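Local coordinates for transcriptional regulator (NtrC family) (Aquifex aeolicus, PDB 3DZD), which probably activates sigma54-dependent transcription as a response regulator whose AAA+ ATPase domain is controlled by a receiver domain, and which is captured here inactive with ADP, at residues D64-N69 / S73-I78; K38-L43 / V60-F65; V47-V52 / L110-A115; L4-E9 / R34-K39. One frame throughout, in Å; residues are numbered along the deposited sequence.

Contact 1: D64-N69 / S73-I78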
loop_
_atom_site.group_PDB
_atom_site.type_symbol
_atom_site.label_atom_id
_atom_site.label_comp_id
_atom_site.label_asym_id
_atom_site.label_seq_id
_atom_site.Cartn_x
_atom_site.Cartn_y
_atom_site.Cartn_z
ATOM N N ASP A 64 -19.974 -13.111 -18.328
ATOM C CA ASP A 64 -19.693 -11.903 -19.104
ATOM C C ASP A 64 -20.653 -10.774 -18.731
ATOM O O ASP A 64 -20.259 -9.610 -18.660
ATOM C CB ASP A 64 -19.742 -12.182 -20.610
ATOM C CG ASP A 64 -18.594 -13.064 -21.079
ATOM O OD1 ASP A 64 -17.430 -12.788 -20.715
ATOM O OD2 ASP A 64 -18.862 -14.034 -21.824
ATOM N N PHE A 65 -21.909 -11.119 -18.479
ATOM C CA PHE A 65 -22.861 -10.128 -18.002
ATOM C C PHE A 65 -22.359 -9.481 -16.719
ATOM O O PHE A 65 -22.424 -8.264 -16.558
ATOM C CB PHE A 65 -24.222 -10.759 -17.739
ATOM C CG PHE A 65 -25.229 -9.792 -17.196
ATOM C CD1 PHE A 65 -26.168 -9.209 -18.030
ATOM C CD2 PHE A 65 -25.220 -9.442 -15.856
ATOM C CE1 PHE A 65 -27.087 -8.310 -17.537
ATOM C CE2 PHE A 65 -26.142 -8.545 -15.355
ATOM C CZ PHE A 65 -27.077 -7.979 -16.198
ATOM N N ILE A 66 -21.873 -10.313 -15.804
ATOM C CA ILE A 66 -21.339 -9.856 -14.529
ATOM C C ILE A 66 -20.068 -9.034 -14.746
ATOM O O ILE A 66 -19.869 -7.983 -14.124
ATOM C CB ILE A 66 -21.036 -11.062 -13.602
ATOM C CG1 ILE A 66 -22.327 -11.819 -13.272
ATOM C CG2 ILE A 66 -20.328 -10.615 -12.329
ATOM C CD1 ILE A 66 -22.103 -13.197 -12.711
ATOM N N LYS A 67 -19.207 -9.528 -15.628
ATOM C CA LYS A 67 -17.975 -8.839 -15.983
ATOM C C LYS A 67 -18.285 -7.442 -16.507
ATOM O O LYS A 67 -17.477 -6.520 -16.383
ATOM C CB LYS A 67 -17.228 -9.640 -17.051
ATOM C CG LYS A 67 -15.981 -8.968 -17.598
ATOM C CD LYS A 67 -15.592 -9.548 -18.954
ATOM C CE LYS A 67 -15.617 -11.071 -18.948
ATOM N NZ LYS A 67 -14.650 -11.646 -17.974
ATOM N N GLU A 68 -19.472 -7.292 -17.082
ATOM C CA GLU A 68 -19.859 -6.048 -17.733
ATOM C C GLU A 68 -20.516 -5.055 -16.778
ATOM O O GLU A 68 -20.198 -3.866 -16.789
ATOM C CB GLU A 68 -20.806 -6.338 -18.897
ATOM C CG GLU A 68 -21.037 -5.145 -19.801
ATOM C CD GLU A 68 -19.750 -4.645 -20.420
ATOM O OE1 GLU A 68 -19.012 -5.471 -21.000
ATOM O OE2 GLU A 68 -19.474 -3.429 -20.324
ATOM N N ASN A 69 -21.432 -5.550 -15.954
ATOM C CA ASN A 69 -22.271 -4.683 -15.138
ATOM C C ASN A 69 -21.968 -4.716 -13.636
ATOM O O ASN A 69 -22.655 -4.066 -12.847
ATOM C CB ASN A 69 -23.741 -5.016 -15.389
ATOM C CG ASN A 69 -24.039 -5.251 -16.861
ATOM O OD1 ASN A 69 -23.301 -4.799 -17.737
ATOM N ND2 ASN A 69 -25.121 -5.965 -17.140
ATOM N N SER A 73 -17.449 -7.611 -8.680
ATOM C CA SER A 73 -17.986 -8.838 -8.102
ATOM C C SER A 73 -17.032 -10.013 -8.302
ATOM O O SER A 73 -16.486 -10.208 -9.390
ATOM C CB SER A 73 -19.345 -9.179 -8.696
ATOM O OG SER A 73 -20.348 -8.339 -8.164
ATOM N N VAL A 74 -16.830 -10.777 -7.232
ATOM C CA VAL A 74 -16.053 -12.002 -7.276
ATOM C C VAL A 74 -17.035 -13.152 -7.446
ATOM O O VAL A 74 -18.007 -13.257 -6.701
ATOM C CB VAL A 74 -15.240 -12.180 -5.969
ATOM C CG1 VAL A 74 -14.520 -13.523 -5.942
ATOM C CG2 VAL A 74 -14.260 -11.031 -5.800
ATOM N N VAL A 75 -16.783 -14.011 -8.425
ATOM C CA VAL A 75 -17.731 -15.059 -8.772
ATOM C C VAL A 75 -17.253 -16.456 -8.395
ATOM O O VAL A 75 -16.117 -16.833 -8.665
ATOM C CB VAL A 75 -18.064 -15.046 -10.274
ATOM C CG1 VAL A 75 -19.115 -16.101 -10.593
ATOM C CG2 VAL A 75 -18.543 -13.668 -10.696
ATOM N N ILE A 76 -18.142 -17.212 -7.765
ATOM C CA ILE A 76 -17.917 -18.616 -7.502
ATOM C C ILE A 76 -18.954 -19.405 -8.284
ATOM O O ILE A 76 -20.154 -19.176 -8.133
ATOM C CB ILE A 76 -18.105 -18.934 -6.018
ATOM C CG1 ILE A 76 -17.204 -18.032 -5.164
ATOM C CG2 ILE A 76 -17.840 -20.404 -5.762
ATOM C CD1 ILE A 76 -17.681 -17.876 -3.724
ATOM N N VAL A 77 -18.509 -20.323 -9.132
ATOM C CA VAL A 77 -19.469 -21.129 -9.873
ATOM C C VAL A 77 -19.740 -22.461 -9.182
ATOM O O VAL A 77 -18.882 -23.006 -8.491
ATOM C CB VAL A 77 -19.059 -21.336 -11.352
ATOM C CG1 VAL A 77 -19.190 -20.026 -12.118
ATOM C CG2 VAL A 77 -17.644 -21.879 -11.452
ATOM N N ILE A 78 -20.958 -22.956 -9.345
ATOM C CA ILE A 78 -21.324 -24.269 -8.843
ATOM C C ILE A 78 -21.515 -25.180 -10.040
ATOM O O ILE A 78 -22.320 -24.884 -10.919
ATOM C CB ILE A 78 -22.627 -24.219 -8.037
ATOM C CG1 ILE A 78 -22.399 -23.493 -6.712
ATOM C CG2 ILE A 78 -23.133 -25.616 -7.771
ATOM C CD1 ILE A 78 -23.648 -23.365 -5.875
#
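I66 is the one residue of segment 64-69 that reaches segment 73-78, and its methyl CG2 does most of the touching. That methyl lies 3.9 Å from V75 CG2 and 4.0 Å from S73 CB, while the other branch adds I66 CD1 at 4.1 Å from the same V75 CG2. The first torsion of I66 (chi1 -63°) sets CG1 beside the backbone N and CG2 anti to it, so both arms are offered to the strand; a beta-branched residue suits a place where two neighbours must be met at once. V75, compact, answers with a single methyl. S73 offers CB to I66, while its OG is hydrogen-bonded to F45 O and S70 OG. Behind this first shell, I48 of the adjoining strand touches both I66 and S73, and I40 of helix 33-42 packs against I66. Helix 62-69 is thereby laid on the sheet as the connection between parallel strands 47-51 and 74-79, a beta-alpha-beta crossover of the CheY-like receiver fold.

Contact 2: K38-L43 / V60-F65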
loop_
_atom_site.group_PDB
_atom_site.type_symbol
_atom_site.label_atom_id
_atom_site.label_comp_id
_atom_site.label_asym_id
_atom_site.label_seq_id
_atom_site.Cartn_x
_atom_site.Cartn_y
_atom_site.Cartn_z
ATOM N N LYS A 38 -31.601 -8.479 -13.174
ATOM C CA LYS A 38 -32.346 -7.477 -12.439
ATOM C C LYS A 38 -31.556 -7.050 -11.209
ATOM O O LYS A 38 -31.160 -5.888 -11.076
ATOM C CB LYS A 38 -33.699 -8.053 -12.023
ATOM C CG LYS A 38 -34.431 -7.274 -10.947
ATOM C CD LYS A 38 -35.151 -6.078 -11.525
ATOM C CE LYS A 38 -36.246 -5.617 -10.589
ATOM N NZ LYS A 38 -35.738 -5.512 -9.194
ATOM N N LYS A 39 -31.309 -8.003 -10.316
ATOM C CA LYS A 39 -30.694 -7.689 -9.030
ATOM C C LYS A 39 -29.264 -7.153 -9.131
ATOM O O LYS A 39 -28.851 -6.319 -8.324
ATOM C CB LYS A 39 -30.790 -8.887 -8.083
ATOM C CG LYS A 39 -32.143 -8.965 -7.401
ATOM C CD LYS A 39 -32.469 -10.343 -6.875
ATOM C CE LYS A 39 -33.772 -10.291 -6.100
ATOM N NZ LYS A 39 -34.319 -11.640 -5.871
ATOM N N ILE A 40 -28.518 -7.612 -10.127
ATOM C CA ILE A 40 -27.137 -7.173 -10.302
ATOM C C ILE A 40 -27.067 -5.686 -10.664
ATOM O O ILE A 40 -26.295 -4.927 -10.070
ATOM C CB ILE A 40 -26.415 -8.037 -11.363
ATOM C CG1 ILE A 40 -26.240 -9.465 -10.843
ATOM C CG2 ILE A 40 -25.081 -7.434 -11.744
ATOM C CD1 ILE A 40 -25.674 -10.421 -11.860
ATOM N N LYS A 41 -27.889 -5.273 -11.626
ATOM C CA LYS A 41 -27.918 -3.887 -12.086
ATOM C C LYS A 41 -28.481 -2.976 -11.003
ATOM O O LYS A 41 -28.219 -1.772 -10.979
ATOM C CB LYS A 41 -28.767 -3.769 -13.357
ATOM C CG LYS A 41 -28.194 -4.505 -14.561
ATOM C CD LYS A 41 -29.275 -4.892 -15.558
ATOM C CE LYS A 41 -29.914 -3.669 -16.195
ATOM N NZ LYS A 41 -31.019 -4.032 -17.130
ATOM N N GLU A 42 -29.254 -3.573 -10.106
ATOM C CA GLU A 42 -29.978 -2.847 -9.076
ATOM C C GLU A 42 -29.102 -2.608 -7.845
ATOM O O GLU A 42 -29.141 -1.537 -7.233
ATOM C CB GLU A 42 -31.216 -3.659 -8.692
ATOM C CG GLU A 42 -32.205 -2.971 -7.770
ATOM C CD GLU A 42 -33.378 -3.875 -7.419
ATOM O OE1 GLU A 42 -33.146 -5.058 -7.081
ATOM O OE2 GLU A 42 -34.533 -3.404 -7.485
ATOM N N LEU A 43 -28.303 -3.611 -7.494
ATOM C CA LEU A 43 -27.543 -3.579 -6.254
ATOM C C LEU A 43 -26.212 -4.317 -6.402
ATOM O O LEU A 43 -26.102 -5.283 -7.159
ATOM C CB LEU A 43 -28.389 -4.166 -5.122
ATOM C CG LEU A 43 -27.721 -4.736 -3.869
ATOM C CD1 LEU A 43 -27.004 -3.652 -3.069
ATOM C CD2 LEU A 43 -28.763 -5.436 -3.008
ATOM N N VAL A 60 -22.359 -20.214 -17.732
ATOM C CA VAL A 60 -20.967 -19.820 -17.936
ATOM C C VAL A 60 -20.853 -18.438 -18.588
ATOM O O VAL A 60 -20.213 -17.532 -18.049
ATOM C CB VAL A 60 -20.224 -20.841 -18.818
ATOM C CG1 VAL A 60 -18.770 -20.435 -18.995
ATOM C CG2 VAL A 60 -20.333 -22.238 -18.223
ATOM N N ASN A 61 -21.477 -18.284 -19.754
ATOM C CA ASN A 61 -21.429 -17.026 -20.494
ATOM C C ASN A 61 -21.983 -15.852 -19.697
ATOM O O ASN A 61 -21.569 -14.708 -19.894
ATOM C CB ASN A 61 -22.172 -17.155 -21.826
ATOM C CG ASN A 61 -21.504 -18.134 -22.771
ATOM O OD1 ASN A 61 -20.290 -18.346 -22.708
ATOM N ND2 ASN A 61 -22.293 -18.738 -23.656
ATOM N N PHE A 62 -22.920 -16.138 -18.800
ATOM C CA PHE A 62 -23.490 -15.105 -17.940
ATOM C C PHE A 62 -22.414 -14.390 -17.127
ATOM O O PHE A 62 -22.602 -13.260 -16.687
ATOM C CB PHE A 62 -24.536 -15.693 -16.999
ATOM C CG PHE A 62 -25.285 -14.660 -16.219
ATOM C CD1 PHE A 62 -26.332 -13.965 -16.799
ATOM C CD2 PHE A 62 -24.936 -14.370 -14.912
ATOM C CE1 PHE A 62 -27.025 -13.004 -16.089
ATOM C CE2 PHE A 62 -25.626 -13.406 -14.196
ATOM C CZ PHE A 62 -26.675 -12.725 -14.787
ATOM N N ILE A 63 -21.286 -15.058 -16.921
ATOM C CA ILE A 63 -20.155 -14.418 -16.277
ATOM C C ILE A 63 -19.804 -13.124 -17.008
ATOM O O ILE A 63 -19.402 -12.144 -16.383
ATOM C CB ILE A 63 -18.933 -15.349 -16.225
ATOM C CG1 ILE A 63 -19.133 -16.412 -15.146
ATOM C CG2 ILE A 63 -17.669 -14.561 -15.951
ATOM C CD1 ILE A 63 -18.056 -17.455 -15.129
ATOM N N ASP A 64 -19.974 -13.111 -18.328
ATOM C CA ASP A 64 -19.693 -11.903 -19.104
ATOM C C ASP A 64 -20.653 -10.774 -18.731
ATOM O O ASP A 64 -20.259 -9.610 -18.660
ATOM C CB ASP A 64 -19.742 -12.182 -20.610
ATOM C CG ASP A 64 -18.594 -13.064 -21.079
ATOM O OD1 ASP A 64 -17.430 -12.788 -20.715
ATOM O OD2 ASP A 64 -18.862 -14.034 -21.824
ATOM N N PHE A 65 -21.909 -11.119 -18.479
ATOM C CA PHE A 65 -22.861 -10.128 -18.002
ATOM C C PHE A 65 -22.359 -9.481 -16.719
ATOM O O PHE A 65 -22.424 -8.264 -16.558
ATOM C CB PHE A 65 -24.222 -10.759 -17.739
ATOM C CG PHE A 65 -25.229 -9.792 -17.196
ATOM C CD1 PHE A 65 -26.168 -9.209 -18.030
ATOM C CD2 PHE A 65 -25.220 -9.442 -15.856
ATOM C CE1 PHE A 65 -27.087 -8.310 -17.537
ATOM C CE2 PHE A 65 -26.142 -8.545 -15.355
ATOM C CZ PHE A 65 -27.077 -7.979 -16.198
#
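The backbones come nearest at I40 and F65, whose CA atoms are 9.3 Å apart, a spacing that long side chains must bridge. F62 and F65, one helical turn apart, both carry CG anti to the backbone N (chi1 -172° and 178°), which sends the two rings the same way; they stack, with F65 CB 3.9 Å above one face of F62. I40 meets both rings at their edges: its CD1 is 3.8 Å from F62 CE2, and its CG2 is 3.9 Å from F65 CE2. K41 crosses F65 at about a right angle, bringing CD to 3.8 Å from F65 CZ, also near the ring plane, so that the greasy part of a lysine pads the exposed margin. Were F65 replaced by an alanine, F62 would probably lose its stacking partner and a gap would open against I40 and K41. I40 O accepts a hydrogen bond from Q258 NE2 of the second subunit. Two neighbouring helices thus pack together on one face of the receiver domain's parallel sheet.

Contact 3: V47-V52 / L110-A115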
loop_
_atom_site.group_PDB
_atom_site.type_symbol
_atom_site.label_atom_id
_atom_site.label_comp_id
_atom_site.label_asym_id
_atom_site.label_seq_id
_atom_site.Cartn_x
_atom_site.Cartn_y
_atom_site.Cartn_z
ATOM N N VAL A 47 -19.885 -10.683 -3.751
ATOM C CA VAL A 47 -19.718 -12.085 -4.122
ATOM C C VAL A 47 -20.982 -12.643 -4.768
ATOM O O VAL A 47 -22.084 -12.482 -4.251
ATOM C CB VAL A 47 -19.363 -12.950 -2.898
ATOM C CG1 VAL A 47 -19.377 -14.425 -3.263
ATOM C CG2 VAL A 47 -18.013 -12.526 -2.317
ATOM N N ILE A 48 -20.809 -13.303 -5.903
ATOM C CA ILE A 48 -21.916 -13.931 -6.591
ATOM C C ILE A 48 -21.611 -15.397 -6.768
ATOM O O ILE A 48 -20.513 -15.758 -7.198
ATOM C CB ILE A 48 -22.144 -13.311 -7.962
ATOM C CG1 ILE A 48 -22.560 -11.846 -7.808
ATOM C CG2 ILE A 48 -23.196 -14.094 -8.722
ATOM C CD1 ILE A 48 -22.541 -11.067 -9.101
ATOM N N VAL A 49 -22.588 -16.233 -6.416
ATOM C CA VAL A 49 -22.476 -17.679 -6.512
ATOM C C VAL A 49 -23.380 -18.121 -7.642
ATOM O O VAL A 49 -24.609 -18.014 -7.546
ATOM C CB VAL A 49 -22.946 -18.373 -5.215
ATOM C CG1 VAL A 49 -23.002 -19.889 -5.406
ATOM C CG2 VAL A 49 -22.053 -18.001 -4.043
ATOM N N LEU A 50 -22.775 -18.624 -8.711
ATOM C CA LEU A 50 -23.500 -18.866 -9.952
ATOM C C LEU A 50 -23.453 -20.324 -10.393
ATOM O O LEU A 50 -22.389 -20.940 -10.427
ATOM C CB LEU A 50 -22.931 -17.977 -11.052
ATOM C CG LEU A 50 -23.367 -18.261 -12.490
ATOM C CD1 LEU A 50 -24.797 -17.784 -12.748
ATOM C CD2 LEU A 50 -22.392 -17.583 -13.436
ATOM N N ASP A 51 -24.611 -20.875 -10.732
ATOM C CA ASP A 51 -24.655 -22.227 -11.275
ATOM C C ASP A 51 -24.280 -22.210 -12.757
ATOM O O ASP A 51 -24.756 -21.368 -13.516
ATOM C CB ASP A 51 -26.026 -22.881 -11.061
ATOM C CG ASP A 51 -25.964 -24.401 -11.151
ATOM O OD1 ASP A 51 -25.379 -24.917 -12.126
ATOM O OD2 ASP A 51 -26.491 -25.085 -10.250
ATOM N N VAL A 52 -23.409 -23.133 -13.156
ATOM C CA VAL A 52 -22.968 -23.237 -14.545
ATOM C C VAL A 52 -24.134 -23.449 -15.508
ATOM O O VAL A 52 -24.078 -23.036 -16.666
ATOM C CB VAL A 52 -21.964 -24.386 -14.731
ATOM C CG1 VAL A 52 -20.641 -24.052 -14.057
ATOM C CG2 VAL A 52 -22.546 -25.685 -14.189
ATOM N N LEU A 110 -15.829 -21.946 3.635
ATOM C CA LEU A 110 -14.418 -21.638 3.434
ATOM C C LEU A 110 -14.193 -20.921 2.105
ATOM O O LEU A 110 -13.414 -19.960 2.021
ATOM C CB LEU A 110 -13.559 -22.902 3.506
ATOM C CG LEU A 110 -12.076 -22.618 3.244
ATOM C CD1 LEU A 110 -11.542 -21.611 4.258
ATOM C CD2 LEU A 110 -11.241 -23.894 3.241
ATOM N N THR A 111 -14.872 -21.391 1.064
ATOM C CA THR A 111 -14.774 -20.757 -0.248
ATOM C C THR A 111 -15.338 -19.330 -0.241
ATOM O O THR A 111 -14.771 -18.436 -0.856
ATOM C CB THR A 111 -15.487 -21.590 -1.322
ATOM O OG1 THR A 111 -14.904 -22.892 -1.360
ATOM C CG2 THR A 111 -15.351 -20.953 -2.681
ATOM N N ILE A 112 -16.459 -19.134 0.449
ATOM C CA ILE A 112 -17.042 -17.811 0.604
ATOM C C ILE A 112 -16.059 -16.868 1.287
ATOM O O ILE A 112 -15.843 -15.742 0.843
ATOM C CB ILE A 112 -18.336 -17.862 1.435
ATOM C CG1 ILE A 112 -19.423 -18.615 0.676
ATOM C CG2 ILE A 112 -18.801 -16.440 1.789
ATOM C CD1 ILE A 112 -20.043 -17.818 -0.451
ATOM N N LYS A 113 -15.466 -17.339 2.372
ATOM C CA LYS A 113 -14.505 -16.544 3.112
ATOM C C LYS A 113 -13.415 -16.034 2.193
ATOM O O LYS A 113 -13.086 -14.839 2.206
ATOM C CB LYS A 113 -13.883 -17.366 4.233
ATOM C CG LYS A 113 -12.983 -16.550 5.130
ATOM C CD LYS A 113 -12.107 -17.430 5.998
ATOM C CE LYS A 113 -11.046 -16.593 6.695
ATOM N NZ LYS A 113 -9.754 -17.310 6.882
ATOM N N HIS A 114 -12.852 -16.937 1.390
ATOM C CA HIS A 114 -11.800 -16.555 0.446
ATOM C C HIS A 114 -12.316 -15.646 -0.663
ATOM O O HIS A 114 -11.602 -14.755 -1.112
ATOM C CB HIS A 114 -11.088 -17.780 -0.136
ATOM C CG HIS A 114 -10.396 -18.614 0.890
ATOM N ND1 HIS A 114 -10.245 -19.976 0.765
ATOM C CD2 HIS A 114 -9.844 -18.280 2.083
ATOM C CE1 HIS A 114 -9.612 -20.447 1.826
ATOM N NE2 HIS A 114 -9.359 -19.436 2.641
ATOM N N ALA A 115 -13.552 -15.863 -1.106
ATOM C CA ALA A 115 -14.155 -14.945 -2.074
ATOM C C ALA A 115 -14.182 -13.506 -1.539
ATOM O O ALA A 115 -13.876 -12.565 -2.262
ATOM C CB ALA A 115 -15.553 -15.396 -2.465
#
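V47 and V49 meet I112 and A115 through aliphatic groups alone, and the nearby ring, that of H114, is turned elsewhere: L110 O lies 3.4 Å above one face, offset toward the rim, and the ring of Y96 of the second subunit meets it. V47 CG2 lies 3.8 Å from A115 CB, the closest approach across the contact, and V47 CG1 lies 4.0 Å from A115 CB. Alanine fits there, the CA atoms of V47 and A115 being only 6.6 Å apart. A turn earlier a longer side chain is needed: I112 CD1 extends to 4.1 Å from V49 CG2, the two side chains crossing at about a right angle. CG1 of I112 lies beside the backbone N, and the turn at chi2 (-76°) brings CD1 round to V49. Segment 110-115 of helix 105-119 runs at 138° to strand 47-51. I76 of the adjacent strand 74-79 also packs on V47 and A115, so the helix spans both strands, while I48 and L50 touch helix 62-69 on the other face.

Contact 4: L4-E9 / R34-K39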
loop_
_atom_site.group_PDB
_atom_site.type_symbol
_atom_site.label_atom_id
_atom_site.label_comp_id
_atom_site.label_asym_id
_atom_site.label_seq_id
_atom_site.Cartn_x
_atom_site.Cartn_y
_atom_site.Cartn_z
ATOM N N LEU A 4 -25.086 -12.868 -3.628
ATOM C CA LEU A 4 -26.181 -13.262 -4.508
ATOM C C LEU A 4 -25.999 -14.706 -4.930
ATOM O O LEU A 4 -24.951 -15.073 -5.460
ATOM C CB LEU A 4 -26.261 -12.365 -5.752
ATOM C CG LEU A 4 -27.260 -12.798 -6.838
ATOM C CD1 LEU A 4 -28.706 -12.659 -6.364
ATOM C CD2 LEU A 4 -27.045 -12.021 -8.128
ATOM N N VAL A 5 -27.021 -15.518 -4.680
ATOM C CA VAL A 5 -27.003 -16.931 -5.042
ATOM C C VAL A 5 -27.934 -17.185 -6.218
ATOM O O VAL A 5 -29.154 -17.037 -6.097
ATOM C CB VAL A 5 -27.425 -17.830 -3.865
ATOM C CG1 VAL A 5 -27.347 -19.293 -4.275
ATOM C CG2 VAL A 5 -26.539 -17.581 -2.657
ATOM N N VAL A 6 -27.345 -17.551 -7.355
ATOM C CA VAL A 6 -28.092 -17.825 -8.578
ATOM C C VAL A 6 -28.141 -19.327 -8.874
ATOM O O VAL A 6 -27.113 -19.936 -9.184
ATOM C CB VAL A 6 -27.454 -17.120 -9.785
ATOM C CG1 VAL A 6 -28.349 -17.249 -10.999
ATOM C CG2 VAL A 6 -27.194 -15.657 -9.464
ATOM N N ASP A 7 -29.332 -19.920 -8.788
ATOM C CA ASP A 7 -29.480 -21.357 -9.009
ATOM C C ASP A 7 -30.926 -21.774 -9.254
ATOM O O ASP A 7 -31.863 -21.153 -8.755
ATOM C CB ASP A 7 -28.896 -22.158 -7.834
ATOM C CG ASP A 7 -28.589 -23.614 -8.203
ATOM O OD1 ASP A 7 -27.407 -24.009 -8.173
ATOM O OD2 ASP A 7 -29.524 -24.370 -8.522
ATOM N N ASP A 8 -31.085 -22.855 -10.012
ATOM C CA ASP A 8 -32.393 -23.375 -10.389
ATOM C C ASP A 8 -33.091 -24.131 -9.256
ATOM O O ASP A 8 -34.319 -24.164 -9.189
ATOM C CB ASP A 8 -32.245 -24.298 -11.602
ATOM C CG ASP A 8 -33.577 -24.745 -12.161
ATOM O OD1 ASP A 8 -34.227 -23.942 -12.858
ATOM O OD2 ASP A 8 -33.967 -25.904 -11.911
ATOM N N GLU A 9 -32.316 -24.737 -8.364
ATOM C CA GLU A 9 -32.889 -25.631 -7.363
ATOM C C GLU A 9 -32.931 -25.058 -5.947
ATOM O O GLU A 9 -31.943 -24.516 -5.454
ATOM C CB GLU A 9 -32.147 -26.963 -7.371
ATOM C CG GLU A 9 -32.318 -27.733 -8.666
ATOM C CD GLU A 9 -31.618 -29.074 -8.641
ATOM O OE1 GLU A 9 -30.913 -29.364 -7.647
ATOM O OE2 GLU A 9 -31.774 -29.838 -9.618
ATOM N N ARG A 34 -32.639 -14.164 -15.799
ATOM C CA ARG A 34 -33.413 -12.938 -15.930
ATOM C C ARG A 34 -33.481 -12.207 -14.597
ATOM O O ARG A 34 -33.096 -11.045 -14.499
ATOM C CB ARG A 34 -34.822 -13.241 -16.428
ATOM C CG ARG A 34 -35.678 -12.009 -16.642
ATOM C CD ARG A 34 -36.991 -12.383 -17.298
ATOM N NE ARG A 34 -37.894 -11.246 -17.442
ATOM C CZ ARG A 34 -38.039 -10.540 -18.560
ATOM N NH1 ARG A 34 -37.332 -10.847 -19.639
ATOM N NH2 ARG A 34 -38.893 -9.525 -18.597
ATOM N N GLU A 35 -33.977 -12.898 -13.577
ATOM C CA GLU A 35 -34.092 -12.331 -12.237
ATOM C C GLU A 35 -32.732 -11.861 -11.722
ATOM O O GLU A 35 -32.630 -10.857 -11.019
ATOM C CB GLU A 35 -34.688 -13.369 -11.286
ATOM C CG GLU A 35 -35.141 -12.823 -9.947
ATOM C CD GLU A 35 -35.538 -13.925 -8.975
ATOM O OE1 GLU A 35 -35.832 -15.051 -9.435
ATOM O OE2 GLU A 35 -35.556 -13.668 -7.750
ATOM N N ALA A 36 -31.680 -12.586 -12.079
ATOM C CA ALA A 36 -30.353 -12.228 -11.617
ATOM C C ALA A 36 -29.948 -10.874 -12.182
ATOM O O ALA A 36 -29.570 -9.974 -11.432
ATOM C CB ALA A 36 -29.345 -13.298 -11.998
ATOM N N GLU A 37 -30.029 -10.736 -13.505
ATOM C CA GLU A 37 -29.663 -9.491 -14.180
ATOM C C GLU A 37 -30.334 -8.300 -13.519
ATOM O O GLU A 37 -29.724 -7.249 -13.325
ATOM C CB GLU A 37 -30.054 -9.551 -15.654
ATOM C CG GLU A 37 -29.304 -10.608 -16.434
ATOM C CD GLU A 37 -29.780 -10.728 -17.866
ATOM O OE1 GLU A 37 -30.940 -10.353 -18.144
ATOM O OE2 GLU A 37 -28.995 -11.207 -18.713
ATOM N N LYS A 38 -31.601 -8.479 -13.174
ATOM C CA LYS A 38 -32.346 -7.477 -12.439
ATOM C C LYS A 38 -31.556 -7.050 -11.209
ATOM O O LYS A 38 -31.160 -5.888 -11.076
ATOM C CB LYS A 38 -33.699 -8.053 -12.023
ATOM C CG LYS A 38 -34.431 -7.274 -10.947
ATOM C CD LYS A 38 -35.151 -6.078 -11.525
ATOM C CE LYS A 38 -36.246 -5.617 -10.589
ATOM N NZ LYS A 38 -35.738 -5.512 -9.194
ATOM N N LYS A 39 -31.309 -8.003 -10.316
ATOM C CA LYS A 39 -30.694 -7.689 -9.030
ATOM C C LYS A 39 -29.264 -7.153 -9.131
ATOM O O LYS A 39 -28.851 -6.319 -8.324
ATOM C CB LYS A 39 -30.790 -8.887 -8.083
ATOM C CG LYS A 39 -32.143 -8.965 -7.401
ATOM C CD LYS A 39 -32.469 -10.343 -6.875
ATOM C CE LYS A 39 -33.772 -10.291 -6.100
ATOM N NZ LYS A 39 -34.319 -11.640 -5.871
#
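A36 and V6 form the close half of this contact. The single methyl of A36, its CB, faces both methyls of V6 almost equally, 4.1 Å from V6 CG2 and 4.2 Å from V6 CG1, and the CA atoms of the two residues are 6.8 Å apart. Alanine suits the place, since F62 and A30 also touch it. The valine, branched at CB, presents both methyls to the helix without needing length. L4 and K39 make the looser end: L4 CD1 approaches K39 CD no closer than 4.4 Å. Helix 33-42 belongs to the crossover from strand 26-30 to strand 47-51, and since strand 2-6 lies between those two in the parallel sheet of the receiver domain, the helix passes over it and packs on its L4 and V6. Lysine suits the boundary: the base of K39 is directed at the strand, but its nearly straight chain carries NZ away from the apolar side. There K39 NZ bridges at 3.0 Å to the anti lone pair of E35 OE2 and is also hydrogen-bonded to T29 O, while E35 OE1 accepts a hydrogen bond from the backbone N of K31. Past V6 the chain becomes a polar loop: in buried D7, OD2 accepts from N of exposed E9 at 2.8 Å, a nearly straight hydrogen bond (176°) that closes an Asx turn, with E9 as N-cap of helix 10-22.

In the fold
All four contacts belong to the receiver domain. Contacts 1 and 3 lie in the core and meet through carbon atoms alone, although S73 of contact 1 is partly exposed; they cover opposite faces of the sheet, at neighbouring strands 74-79 and 47-51. Contact 4 is buried too, but its helix edge turns polar through a lysine-glutamate bridge, and its D7 lies close to D51 of contact 3, consistent with the acidic site of a receiver domain. Contact 2 differs in being helix against helix, partly exposed, and the one that uses aromatic rings. It links contacts 1 and 4, sharing helix 62-69 with the first and helix 33-42 with the second. The second subunit comes near contacts 1, 2 and 3 but not contact 4.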